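Local coordinates for Slr1964 protein (Synechocystis sp., PDB 4JDX), which accelerates the return of the active red orange carotenoid protein to its orange form, restoring phycobilisome fluorescence after non-photochemical quenching, at residues 21-26 / 98-103; 29-34 / 67-72; 40-45 / 56-61; 86-91 / 108-113. All coordinates share one frame; numbering follows the deposited sequence.

Contact 1: 21-26 / 98-103; sequences QSAHAL and LTFLAA
S22 lays its CB on the ring of F100, and most of this contact is arranged about that ring. The CB atom of S22 sits 3.6 Å from the centroid of the F100 ring and 18° off its normal, a CH-pi contact over the face, displaced toward the rim where CD1 and CE1 lie. The opposite face of the ring is taken by CG of its own neighbour L101, so the phenyl group is held between a serine methylene and a leucine branch. F100 reaches the helix because its CG stands between the backbone N and the carbonyl carbon (chi1 68°), a setting that turns the ring out of the type I turn 98-101 toward helix 17-47. Its far end, CZ, comes obliquely to A23, 3.6 Å from the backbone N and 4.1 Å from CB of that alanine. L26, one turn further on, brings CD2 to the ring edge, 4.1 Å from CE2 of F100. The same methyl meets CD2 of L98 at 4.0 Å, the two leucine side chains crossing at about a right angle. With F100 cut back to an alanine, S22 and L101 would probably face a gap, and CD2 of L26 would lose one of its two apolar partners across the contact. Behind these residues F84 touches both A23 and L26, while at A102, the N-cap position of helix 103-114, the backbone N-H bonds OE2 of E19. This is apolar packing of a turn against a long helix, with F100 joining the loop before helix 103-114 to the N-terminal part of helix 17-47.

Contact 2: 29-34 / 67-72; sequences KAYQRE and HEIDGK
E34 and K72 reach for each other from opposite directions, and their salt bridge is the polar centre of this contact. NZ of K72 lies 2.8 Å from OE2 of E34, approaching from above the carboxylate plane, 37° out of it. The glutamate arrives fully stretched, with CG trans to the backbone N (chi1 -169°), whereas the lysine chain bends at chi3 (-88°), which swings CE and NZ onto OE2 of E34; CD of K72, set by the first two torsions, lies 3.6 Å from OE1 of E34. The same NZ makes a weaker bond of 3.2 Å to OE2 of E68 and a salt bridge to E90, just past the end of helix 80-89. Three carboxylates thus converge on one ammonium group; its charge probably offsets the repulsion between E34 and E68, whose OE2 atoms are 4.2 Å apart. The network ties the antiparallel hairpin of helices 17-47 and 53-70 to the C-terminal end of helix 80-89, at the point where helix 53-70 ends. I69 comes from the opposite direction to E34 and sets CG1 3.6 Å from OE1 of E34 and CD1 against its CD and CG, so the buried carboxylate has hydrocarbon beside it as well as charge. Y73 hydrogen-bonds the OE1 oxygen. The other branch of I69, CG2, meets the Y31 ring at its edge, in plane, 3.6 Å from CE1 of Y31, the two side chains crossing at about a right angle.

Contact 3: 40-45 / 56-61; sequences ATVQAQ and WKLHDF
L58 and Q45 make the closest packing here, aliphatic branch against amide. CD1 of L58 presses on the glutamine stem, 3.5 Å from CD and 3.6 Å from CG of Q45, and lies 4.2 Å from CG1 of V42. V42 is buried on the same side as L58, and its other branch, CG2, comes to the edge of the F61 ring, 4.1 Å from CE2 of F61. Q45 can lie across the leucine because its CG occupies the position between backbone N and carbonyl carbon (chi1 64°) and the chain then runs extended. That carries OE1 over one face of the F61 ring, 3.8 Å from CD2 of F61 and displaced toward the rim, with amide and ring planes 45° apart. Swapping in an alanine for Q45 would probably take from CD1 of L58 its closest partner across the contact and leave this part of the F61 face without its amide neighbour. On the solvent side, where F61 and Q45 are themselves partly exposed, the fit is looser. The exposed T41 approaches the F61 ring only obliquely, its OG1 3.8 Å from CE2 of F61. The T41 hydroxyl is engaged with its own helix, bonding the carbonyl of L38, so its contact with the phenyl group is packing alone. The two segments run nearly antiparallel, at 169°, with their axes 10.8 Å apart. They form the far end of the hairpin made by helices 17-47 and 53-70, where F61 also touches L38, L58 also touches A46, and V42 packs on L55 of the second subunit, placing this end of the hairpin at the dimer interface.

Contact 4: 86-91 / 108-113; sequences QLLKEG and KIKALA
The two short C-terminal helices, 80-89 and 103-114, pack together here, the last turns of the first meeting the second through a leucine set against an alanine. L88 does most of the work. With CG trans to the backbone N (chi1 -178°), its CD2 methyl reaches across to three residues of the partner helix: CB of A113 at 3.6 Å, CA of K110 at 4.0 Å and CG2 of I109 at 4.1 Å. I109 and K110 are neighbours and A113 lies one turn on, so the methyl sits among them, with the small A113 permitting a close approach: the CA atoms of K89 and A113 are 5.2 Å apart. K89 runs alongside with its chain extended, CG passing 3.9 Å from O of A113, while the amine end leads away from the contact. Q86, pointing away from this contact, bonds E90 just past the helix end: NE2 of Q86 donates to OE2 of E90 over 2.8 Å in a nearly straight bond of 170°. That oxygen is met on its anti side, 29° out of the carboxylate plane, and OE2 lies close to the amide plane of Q86. The helix then stops in a Schellman motif at G91, whose positive phi turns the chain away. On the partner helix, I109 is buried against I81 and F84, and L112 touches F82 and A85. Taken together, this is plain apolar helix-helix packing of 80-89 with 103-114, partly exposed at its L88-A113 pair.

Overall arrangement
Contacts 1, 2 and 3 follow one another along helix 17-47, contact 3 nested within the loop closed by contact 2 and contact 2 within that of contact 1. Their centres are about 17 Å apart from 1 to 2 and from 2 to 3, and about 33 Å from 1 to 3, which lie on opposite sides of the chain's centre. Contacts 2 and 3 share the hairpin with helix 53-70. Contact 4 comes after both in series but crosses contact 1 along the chain, and it touches contact 1 through I109 and contact 2 through the K72-E90 salt bridge. A compact helical end is thus joined to an extended hairpin, whose far part meets the second subunit.

Contact 1: 21-26 / 98-103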
loop_
_atom_site.group_PDB
_atom_site.type_symbol
_atom_site.label_atom_id
_atom_site.label_comp_id
_atom_site.label_asym_id
_atom_site.label_seq_id
_atom_site.Cartn_x
_atom_site.Cartn_y
_atom_site.Cartn_z
ATOM N N GLN A 21 7.013 24.704 -22.722
ATOM C CA GLN A 21 8.135 24.623 -21.795
ATOM C C GLN A 21 7.713 25.003 -20.378
ATOM O O GLN A 21 8.089 24.338 -19.412
ATOM C CB GLN A 21 9.277 25.524 -22.267
ATOM C CG GLN A 21 10.504 25.495 -21.370
ATOM C CD GLN A 21 11.668 26.276 -21.949
ATOM O OE1 GLN A 21 11.629 26.703 -23.103
ATOM N NE2 GLN A 21 12.712 26.466 -21.151
ATOM N N SER A 22 6.927 26.069 -20.257
ATOM C CA SER A 22 6.462 26.526 -18.952
ATOM C C SER A 22 5.368 25.614 -18.401
ATOM O O SER A 22 5.197 25.502 -17.185
ATOM C CB SER A 22 5.955 27.967 -19.033
ATOM O OG SER A 22 7.027 28.882 -18.923
ATOM N N ALA A 23 4.632 24.964 -19.297
ATOM C CA ALA A 23 3.604 24.012 -18.892
ATOM C C ALA A 23 4.262 22.806 -18.232
ATOM O O ALA A 23 3.790 22.311 -17.208
ATOM C CB ALA A 23 2.775 23.580 -20.093
ATOM N N HIS A 24 5.359 22.345 -18.824
ATOM C CA HIS A 24 6.127 21.232 -18.276
ATOM C C HIS A 24 6.639 21.570 -16.884
ATOM O O HIS A 24 6.580 20.744 -15.970
ATOM C CB HIS A 24 7.310 20.897 -19.187
ATOM C CG HIS A 24 6.921 20.199 -20.451
ATOM N ND1 HIS A 24 7.721 20.195 -21.575
ATOM C CD2 HIS A 24 5.823 19.475 -20.771
ATOM C CE1 HIS A 24 7.129 19.504 -22.531
ATOM N NE2 HIS A 24 5.976 19.055 -22.069
ATOM N N ALA A 25 7.139 22.792 -16.727
ATOM C CA ALA A 25 7.701 23.231 -15.458
ATOM C C ALA A 25 6.601 23.303 -14.407
ATOM O O ALA A 25 6.839 23.054 -13.224
ATOM C CB ALA A 25 8.376 24.587 -15.621
ATOM N N LEU A 26 5.394 23.635 -14.848
ATOM C CA LEU A 26 4.258 23.746 -13.944
ATOM C C LEU A 26 3.727 22.361 -13.583
ATOM O O LEU A 26 3.262 22.138 -12.465
ATOM C CB LEU A 26 3.152 24.595 -14.572
ATOM C CG LEU A 26 1.910 24.778 -13.700
ATOM C CD1 LEU A 26 2.302 25.252 -12.301
ATOM C CD2 LEU A 26 0.939 25.750 -14.357
ATOM N N LEU A 98 -1.095 30.324 -14.501
ATOM C CA LEU A 98 -1.479 30.005 -15.873
ATOM C C LEU A 98 -1.296 31.189 -16.821
ATOM O O LEU A 98 -1.601 31.091 -18.009
ATOM C CB LEU A 98 -2.941 29.563 -15.908
ATOM C CG LEU A 98 -3.272 28.307 -15.103
ATOM C CD1 LEU A 98 -4.781 28.106 -15.028
ATOM C CD2 LEU A 98 -2.583 27.095 -15.715
ATOM N N THR A 99 -0.785 32.298 -16.298
ATOM C CA THR A 99 -0.742 33.552 -17.044
ATOM C C THR A 99 0.292 33.560 -18.172
ATOM O O THR A 99 0.379 34.529 -18.925
ATOM C CB THR A 99 -0.447 34.738 -16.108
ATOM O OG1 THR A 99 0.845 34.566 -15.513
ATOM C CG2 THR A 99 -1.505 34.842 -15.017
ATOM N N PHE A 100 1.073 32.490 -18.290
ATOM C CA PHE A 100 2.033 32.374 -19.384
ATOM C C PHE A 100 1.324 31.839 -20.625
ATOM O O PHE A 100 1.833 31.947 -21.743
ATOM C CB PHE A 100 3.201 31.461 -18.997
ATOM C CG PHE A 100 2.817 30.015 -18.838
ATOM C CD1 PHE A 100 2.849 29.151 -19.919
ATOM C CD2 PHE A 100 2.422 29.520 -17.609
ATOM C CE1 PHE A 100 2.494 27.826 -19.775
ATOM C CE2 PHE A 100 2.065 28.194 -17.464
ATOM C CZ PHE A 100 2.101 27.348 -18.546
ATOM N N LEU A 101 0.137 31.276 -20.417
ATOM C CA LEU A 101 -0.661 30.734 -21.508
ATOM C C LEU A 101 -1.453 31.817 -22.230
ATOM O O LEU A 101 -1.675 32.902 -21.694
ATOM C CB LEU A 101 -1.637 29.685 -20.977
ATOM C CG LEU A 101 -1.020 28.422 -20.383
ATOM C CD1 LEU A 101 -2.109 27.575 -19.742
ATOM C CD2 LEU A 101 -0.267 27.641 -21.455
ATOM N N ALA A 102 -1.878 31.506 -23.451
ATOM C CA ALA A 102 -2.795 32.363 -24.190
ATOM C C ALA A 102 -4.065 32.572 -23.371
ATOM O O ALA A 102 -4.463 31.703 -22.596
ATOM C CB ALA A 102 -3.130 31.741 -25.538
ATOM N N ALA A 103 -4.696 33.728 -23.550
ATOM C CA ALA A 103 -5.884 34.094 -22.785
ATOM C C ALA A 103 -7.017 33.088 -22.974
ATOM O O ALA A 103 -7.733 32.767 -22.024
ATOM C CB ALA A 103 -6.346 35.491 -23.184
#

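Contact 2: 29-34 / 67-72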
loop_
_atom_site.group_PDB
_atom_site.type_symbol
_atom_site.label_atom_id
_atom_site.label_comp_id
_atom_site.label_asym_id
_atom_site.label_seq_id
_atom_site.Cartn_x
_atom_site.Cartn_y
_atom_site.Cartn_z
ATOM N N LYS A 29 5.982 21.001 -10.927
ATOM C CA LYS A 29 5.693 21.729 -9.699
ATOM C C LYS A 29 4.474 21.128 -9.003
ATOM O O LYS A 29 4.513 20.824 -7.811
ATOM C CB LYS A 29 5.429 23.198 -10.020
ATOM C CG LYS A 29 5.546 24.136 -8.835
ATOM C CD LYS A 29 5.166 25.550 -9.239
ATOM C CE LYS A 29 5.708 26.582 -8.270
ATOM N NZ LYS A 29 6.972 27.198 -8.767
ATOM N N ALA A 30 3.396 20.958 -9.764
ATOM C CA ALA A 30 2.159 20.379 -9.251
ATOM C C ALA A 30 2.408 18.957 -8.766
ATOM O O ALA A 30 1.909 18.546 -7.717
ATOM C CB ALA A 30 1.089 20.383 -10.337
ATOM N N TYR A 31 3.183 18.213 -9.547
ATOM C CA TYR A 31 3.549 16.845 -9.209
ATOM C C TYR A 31 4.188 16.793 -7.825
ATOM O O TYR A 31 3.831 15.951 -6.997
ATOM C CB TYR A 31 4.508 16.280 -10.260
ATOM C CG TYR A 31 5.072 14.920 -9.915
ATOM C CD1 TYR A 31 4.249 13.809 -9.820
ATOM C CD2 TYR A 31 6.430 14.747 -9.691
ATOM C CE1 TYR A 31 4.762 12.565 -9.505
ATOM C CE2 TYR A 31 6.949 13.508 -9.377
ATOM C CZ TYR A 31 6.112 12.424 -9.285
ATOM O OH TYR A 31 6.631 11.189 -8.974
ATOM N N GLN A 32 5.124 17.701 -7.573
ATOM C CA GLN A 32 5.786 17.771 -6.278
ATOM C C GLN A 32 4.788 18.129 -5.182
ATOM O O GLN A 32 4.878 17.623 -4.064
ATOM C CB GLN A 32 6.925 18.790 -6.315
ATOM C CG GLN A 32 8.090 18.361 -7.195
ATOM C CD GLN A 32 8.802 17.134 -6.658
ATOM O OE1 GLN A 32 8.860 16.920 -5.450
ATOM N NE2 GLN A 32 9.347 16.319 -7.554
ATOM N N ARG A 33 3.831 18.993 -5.510
ATOM C CA ARG A 33 2.812 19.391 -4.548
ATOM C C ARG A 33 1.938 18.196 -4.182
ATOM O O ARG A 33 1.491 18.067 -3.042
ATOM C CB ARG A 33 1.936 20.510 -5.114
ATOM C CG ARG A 33 2.646 21.835 -5.316
ATOM C CD ARG A 33 1.635 22.958 -5.396
ATOM N NE ARG A 33 2.254 24.278 -5.508
ATOM C CZ ARG A 33 2.143 25.092 -6.556
ATOM N NH1 ARG A 33 1.434 24.749 -7.624
ATOM N NH2 ARG A 33 2.748 26.267 -6.535
ATOM N N GLU A 34 1.694 17.325 -5.154
ATOM C CA GLU A 34 0.844 16.166 -4.933
ATOM C C GLU A 34 1.563 15.131 -4.069
ATOM O O GLU A 34 0.934 14.435 -3.271
ATOM C CB GLU A 34 0.418 15.542 -6.261
ATOM C CG GLU A 34 -0.666 14.495 -6.103
ATOM C CD GLU A 34 -1.290 14.083 -7.419
ATOM O OE1 GLU A 34 -0.635 14.240 -8.471
ATOM O OE2 GLU A 34 -2.443 13.602 -7.398
ATOM N N HIS A 67 -1.485 4.825 -8.958
ATOM C CA HIS A 67 -1.825 4.527 -10.344
ATOM C C HIS A 67 -2.366 5.777 -11.027
ATOM O O HIS A 67 -2.087 6.029 -12.198
ATOM C CB HIS A 67 -2.860 3.403 -10.421
ATOM C CG HIS A 67 -3.189 2.986 -11.821
ATOM N ND1 HIS A 67 -4.451 3.119 -12.359
ATOM C CD2 HIS A 67 -2.418 2.452 -12.797
ATOM C CE1 HIS A 67 -4.445 2.676 -13.605
ATOM N NE2 HIS A 67 -3.224 2.267 -13.894
ATOM N N GLU A 68 -3.149 6.547 -10.279
ATOM C CA GLU A 68 -3.690 7.813 -10.754
ATOM C C GLU A 68 -2.558 8.744 -11.169
ATOM O O GLU A 68 -2.556 9.294 -12.270
ATOM C CB GLU A 68 -4.504 8.470 -9.636
ATOM C CG GLU A 68 -5.047 9.852 -9.964
ATOM C CD GLU A 68 -5.664 10.531 -8.758
ATOM O OE1 GLU A 68 -5.891 9.843 -7.742
ATOM O OE2 GLU A 68 -5.918 11.752 -8.823
ATOM N N ILE A 69 -1.594 8.901 -10.270
ATOM C CA ILE A 69 -0.474 9.813 -10.471
ATOM C C ILE A 69 0.425 9.390 -11.629
ATOM O O ILE A 69 0.928 10.232 -12.373
ATOM C CB ILE A 69 0.372 9.924 -9.188
ATOM C CG1 ILE A 69 -0.405 10.699 -8.120
ATOM C CG2 ILE A 69 1.717 10.594 -9.477
ATOM C CD1 ILE A 69 0.284 10.763 -6.774
ATOM N N ASP A 70 0.621 8.085 -11.782
ATOM C CA ASP A 70 1.475 7.558 -12.840
ATOM C C ASP A 70 1.049 8.075 -14.212
ATOM O O ASP A 70 1.887 8.273 -15.093
ATOM C CB ASP A 70 1.446 6.027 -12.839
ATOM C CG ASP A 70 2.235 5.423 -11.690
ATOM O OD1 ASP A 70 3.109 6.117 -11.130
ATOM O OD2 ASP A 70 1.983 4.247 -11.355
ATOM N N GLY A 71 -0.249 8.302 -14.388
ATOM C CA GLY A 71 -0.781 8.694 -15.681
ATOM C C GLY A 71 -1.532 10.014 -15.677
ATOM O O GLY A 71 -2.201 10.352 -16.654
ATOM N N LYS A 72 -1.417 10.771 -14.589
ATOM C CA LYS A 72 -2.176 12.011 -14.441
ATOM C C LYS A 72 -1.591 13.170 -15.246
ATOM O O LYS A 72 -2.328 13.998 -15.779
ATOM C CB LYS A 72 -2.264 12.420 -12.967
ATOM C CG LYS A 72 -2.859 13.804 -12.761
ATOM C CD LYS A 72 -2.863 14.210 -11.301
ATOM C CE LYS A 72 -4.122 13.743 -10.597
ATOM N NZ LYS A 72 -4.293 14.422 -9.287
#

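Contact 3: 40-45 / 56-61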
loop_
_atom_site.group_PDB
_atom_site.type_symbol
_atom_site.label_atom_id
_atom_site.label_comp_id
_atom_site.label_asym_id
_atom_site.label_seq_id
_atom_site.Cartn_x
_atom_site.Cartn_y
_atom_site.Cartn_z
ATOM N N ALA A 40 1.661 13.463 3.432
ATOM C CA ALA A 40 1.052 13.975 4.657
ATOM C C ALA A 40 -0.161 13.146 5.075
ATOM O O ALA A 40 -0.303 12.787 6.244
ATOM C CB ALA A 40 0.654 15.438 4.476
ATOM N N THR A 41 -1.035 12.847 4.118
ATOM C CA THR A 41 -2.233 12.061 4.401
ATOM C C THR A 41 -1.852 10.655 4.847
ATOM O O THR A 41 -2.344 10.160 5.859
ATOM C CB THR A 41 -3.168 11.959 3.173
ATOM O OG1 THR A 41 -2.471 11.360 2.074
ATOM C CG2 THR A 41 -3.684 13.331 2.769
ATOM N N VAL A 42 -0.969 10.025 4.081
ATOM C CA VAL A 42 -0.484 8.687 4.389
ATOM C C VAL A 42 0.115 8.647 5.787
ATOM O O VAL A 42 -0.230 7.791 6.604
ATOM C CB VAL A 42 0.595 8.249 3.377
ATOM C CG1 VAL A 42 1.323 6.985 3.854
ATOM C CG2 VAL A 42 -0.025 8.042 2.003
ATOM N N GLN A 43 1.017 9.584 6.050
ATOM C CA GLN A 43 1.697 9.666 7.333
ATOM C C GLN A 43 0.684 9.854 8.455
ATOM O O GLN A 43 0.934 9.479 9.602
ATOM C CB GLN A 43 2.687 10.832 7.324
ATOM C CG GLN A 43 4.062 10.486 7.861
ATOM C CD GLN A 43 5.119 11.490 7.445
ATOM O OE1 GLN A 43 4.812 12.517 6.844
ATOM N NE2 GLN A 43 6.372 11.195 7.760
ATOM N N ALA A 44 -0.467 10.421 8.109
ATOM C CA ALA A 44 -1.482 10.772 9.094
ATOM C C ALA A 44 -2.383 9.584 9.408
ATOM O O ALA A 44 -2.519 9.188 10.565
ATOM C CB ALA A 44 -2.311 11.950 8.593
ATOM N N GLN A 45 -2.990 9.010 8.373
ATOM C CA GLN A 45 -3.952 7.930 8.563
ATOM C C GLN A 45 -3.253 6.621 8.930
ATOM O O GLN A 45 -3.907 5.611 9.188
ATOM C CB GLN A 45 -4.830 7.751 7.320
ATOM C CG GLN A 45 -4.086 7.325 6.071
ATOM C CD GLN A 45 -5.013 7.070 4.895
ATOM O OE1 GLN A 45 -4.979 7.788 3.896
ATOM N NE2 GLN A 45 -5.843 6.038 5.006
ATOM N N TRP A 56 -5.425 -1.885 5.658
ATOM C CA TRP A 56 -5.766 -2.349 4.316
ATOM C C TRP A 56 -6.432 -1.234 3.514
ATOM O O TRP A 56 -6.262 -1.146 2.298
ATOM C CB TRP A 56 -6.682 -3.575 4.382
ATOM C CG TRP A 56 -6.075 -4.755 5.102
ATOM C CD1 TRP A 56 -6.650 -5.496 6.094
ATOM C CD2 TRP A 56 -4.775 -5.320 4.886
ATOM N NE1 TRP A 56 -5.794 -6.488 6.505
ATOM C CE2 TRP A 56 -4.636 -6.401 5.779
ATOM C CE3 TRP A 56 -3.718 -5.019 4.023
ATOM C CZ2 TRP A 56 -3.482 -7.180 5.834
ATOM C CZ3 TRP A 56 -2.575 -5.794 4.080
ATOM C CH2 TRP A 56 -2.467 -6.861 4.979
ATOM N N LYS A 57 -7.188 -0.383 4.199
ATOM C CA LYS A 57 -7.800 0.777 3.563
ATOM C C LYS A 57 -6.709 1.717 3.072
ATOM O O LYS A 57 -6.789 2.258 1.969
ATOM C CB LYS A 57 -8.705 1.514 4.547
ATOM C CG LYS A 57 -9.980 0.776 4.891
ATOM C CD LYS A 57 -10.892 1.630 5.750
ATOM C CE LYS A 57 -12.077 0.834 6.267
ATOM N NZ LYS A 57 -11.681 -0.075 7.375
ATOM N N LEU A 58 -5.691 1.902 3.904
ATOM C CA LEU A 58 -4.549 2.737 3.557
ATOM C C LEU A 58 -3.837 2.151 2.350
ATOM O O LEU A 58 -3.446 2.867 1.429
ATOM C CB LEU A 58 -3.580 2.819 4.734
ATOM C CG LEU A 58 -2.213 3.438 4.429
ATOM C CD1 LEU A 58 -2.356 4.902 4.016
ATOM C CD2 LEU A 58 -1.287 3.282 5.628
ATOM N N HIS A 59 -3.667 0.836 2.368
ATOM C CA HIS A 59 -3.028 0.136 1.267
ATOM C C HIS A 59 -3.781 0.367 -0.039
ATOM O O HIS A 59 -3.177 0.650 -1.074
ATOM C CB HIS A 59 -2.966 -1.357 1.561
ATOM C CG HIS A 59 -2.446 -2.169 0.417
ATOM N ND1 HIS A 59 -1.132 -2.121 0.012
ATOM C CD2 HIS A 59 -3.070 -3.035 -0.415
ATOM C CE1 HIS A 59 -0.964 -2.934 -1.018
ATOM N NE2 HIS A 59 -2.122 -3.499 -1.297
ATOM N N ASP A 60 -5.104 0.244 0.019
ATOM C CA ASP A 60 -5.943 0.440 -1.156
ATOM C C ASP A 60 -5.791 1.865 -1.670
ATOM O O ASP A 60 -5.722 2.102 -2.877
ATOM C CB ASP A 60 -7.410 0.169 -0.817
ATOM C CG ASP A 60 -7.668 -1.278 -0.442
ATOM O OD1 ASP A 60 -6.859 -2.150 -0.821
ATOM O OD2 ASP A 60 -8.689 -1.540 0.229
ATOM N N PHE A 61 -5.738 2.808 -0.737
ATOM C CA PHE A 61 -5.581 4.221 -1.061
ATOM C C PHE A 61 -4.282 4.480 -1.825
ATOM O O PHE A 61 -4.290 5.143 -2.861
ATOM C CB PHE A 61 -5.621 5.056 0.223
ATOM C CG PHE A 61 -5.282 6.508 0.019
ATOM C CD1 PHE A 61 -6.226 7.395 -0.459
ATOM C CD2 PHE A 61 -4.018 6.984 0.316
ATOM C CE1 PHE A 61 -5.913 8.728 -0.646
ATOM C CE2 PHE A 61 -3.702 8.315 0.133
ATOM C CZ PHE A 61 -4.650 9.187 -0.347
#

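Contact 4: 86-91 / 108-113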
loop_
_atom_site.group_PDB
_atom_site.type_symbol
_atom_site.label_atom_id
_atom_site.label_comp_id
_atom_site.label_asym_id
_atom_site.label_seq_id
_atom_site.Cartn_x
_atom_site.Cartn_y
_atom_site.Cartn_z
ATOM N N GLN A 86 -8.176 19.941 -14.123
ATOM C CA GLN A 86 -8.226 19.019 -12.992
ATOM C C GLN A 86 -7.273 19.467 -11.886
ATOM O O GLN A 86 -7.644 19.514 -10.712
ATOM C CB GLN A 86 -7.862 17.604 -13.441
ATOM C CG GLN A 86 -8.078 16.547 -12.370
ATOM C CD GLN A 86 -9.548 16.351 -12.027
ATOM O OE1 GLN A 86 -10.430 16.669 -12.826
ATOM N NE2 GLN A 86 -9.817 15.827 -10.836
ATOM N N LEU A 87 -6.043 19.793 -12.272
ATOM C CA LEU A 87 -5.034 20.274 -11.335
ATOM C C LEU A 87 -5.517 21.518 -10.603
ATOM O O LEU A 87 -5.276 21.682 -9.406
ATOM C CB LEU A 87 -3.737 20.597 -12.078
ATOM C CG LEU A 87 -3.042 19.407 -12.739
ATOM C CD1 LEU A 87 -1.830 19.872 -13.540
ATOM C CD2 LEU A 87 -2.650 18.361 -11.692
ATOM N N LEU A 88 -6.201 22.392 -11.333
ATOM C CA LEU A 88 -6.729 23.625 -10.766
ATOM C C LEU A 88 -7.850 23.310 -9.786
ATOM O O LEU A 88 -7.930 23.891 -8.702
ATOM C CB LEU A 88 -7.256 24.525 -11.879
ATOM C CG LEU A 88 -7.806 25.884 -11.448
ATOM C CD1 LEU A 88 -6.709 26.750 -10.843
ATOM C CD2 LEU A 88 -8.453 26.570 -12.637
ATOM N N LYS A 89 -8.713 22.380 -10.176
ATOM C CA LYS A 89 -9.821 21.964 -9.331
ATOM C C LYS A 89 -9.304 21.291 -8.062
ATOM O O LYS A 89 -9.897 21.424 -6.991
ATOM C CB LYS A 89 -10.734 21.004 -10.094
ATOM C CG LYS A 89 -12.090 20.810 -9.445
ATOM C CD LYS A 89 -12.925 19.786 -10.184
ATOM C CE LYS A 89 -14.290 19.638 -9.540
ATOM N NZ LYS A 89 -14.993 18.416 -10.009
ATOM N N GLU A 90 -8.191 20.575 -8.191
ATOM C CA GLU A 90 -7.602 19.849 -7.071
ATOM C C GLU A 90 -6.662 20.729 -6.247
ATOM O O GLU A 90 -6.114 20.284 -5.238
ATOM C CB GLU A 90 -6.846 18.618 -7.579
ATOM C CG GLU A 90 -7.737 17.532 -8.161
ATOM C CD GLU A 90 -6.949 16.335 -8.653
ATOM O OE1 GLU A 90 -5.712 16.330 -8.493
ATOM O OE2 GLU A 90 -7.566 15.399 -9.202
ATOM N N GLY A 91 -6.473 21.973 -6.676
ATOM C CA GLY A 91 -5.643 22.910 -5.941
ATOM C C GLY A 91 -4.155 22.649 -6.104
ATOM O O GLY A 91 -3.343 23.153 -5.326
ATOM N N LYS A 108 -10.716 28.828 -20.818
ATOM C CA LYS A 108 -11.286 27.500 -21.005
ATOM C C LYS A 108 -10.997 26.629 -19.785
ATOM O O LYS A 108 -11.879 25.936 -19.277
ATOM C CB LYS A 108 -10.709 26.854 -22.266
ATOM C CG LYS A 108 -11.282 25.484 -22.589
ATOM C CD LYS A 108 -12.765 25.558 -22.914
ATOM C CE LYS A 108 -13.287 24.220 -23.415
ATOM N NZ LYS A 108 -14.768 24.212 -23.586
ATOM N N ILE A 109 -9.755 26.682 -19.315
ATOM C CA ILE A 109 -9.338 25.912 -18.151
ATOM C C ILE A 109 -10.139 26.299 -16.912
ATOM O O ILE A 109 -10.730 25.445 -16.252
ATOM C CB ILE A 109 -7.835 26.111 -17.867
ATOM C CG1 ILE A 109 -7.003 25.416 -18.947
ATOM C CG2 ILE A 109 -7.468 25.575 -16.486
ATOM C CD1 ILE A 109 -5.517 25.688 -18.852
ATOM N N LYS A 110 -10.152 27.590 -16.599
ATOM C CA LYS A 110 -10.889 28.091 -15.447
ATOM C C LYS A 110 -12.351 27.665 -15.522
ATOM O O LYS A 110 -12.949 27.282 -14.517
ATOM C CB LYS A 110 -10.794 29.616 -15.375
ATOM C CG LYS A 110 -9.388 30.133 -15.128
ATOM C CD LYS A 110 -9.355 31.648 -15.060
ATOM C CE LYS A 110 -7.938 32.155 -14.870
ATOM N NZ LYS A 110 -7.893 33.621 -14.624
ATOM N N ALA A 111 -12.912 27.723 -16.725
ATOM C CA ALA A 111 -14.313 27.390 -16.944
ATOM C C ALA A 111 -14.582 25.928 -16.600
ATOM O O ALA A 111 -15.517 25.615 -15.860
ATOM C CB ALA A 111 -14.704 27.673 -18.393
ATOM N N LEU A 112 -13.754 25.040 -17.138
ATOM C CA LEU A 112 -13.910 23.606 -16.913
ATOM C C LEU A 112 -13.756 23.254 -15.434
ATOM O O LEU A 112 -14.430 22.355 -14.928
ATOM C CB LEU A 112 -12.886 22.830 -17.745
ATOM C CG LEU A 112 -13.032 22.981 -19.261
ATOM C CD1 LEU A 112 -11.838 22.368 -19.985
ATOM C CD2 LEU A 112 -14.342 22.360 -19.739
ATOM N N ALA A 113 -12.881 23.979 -14.746
ATOM C CA ALA A 113 -12.592 23.714 -13.340
ATOM C C ALA A 113 -13.704 24.227 -12.425
ATOM O O ALA A 113 -13.912 23.693 -11.335
ATOM C CB ALA A 113 -11.260 24.341 -12.952
#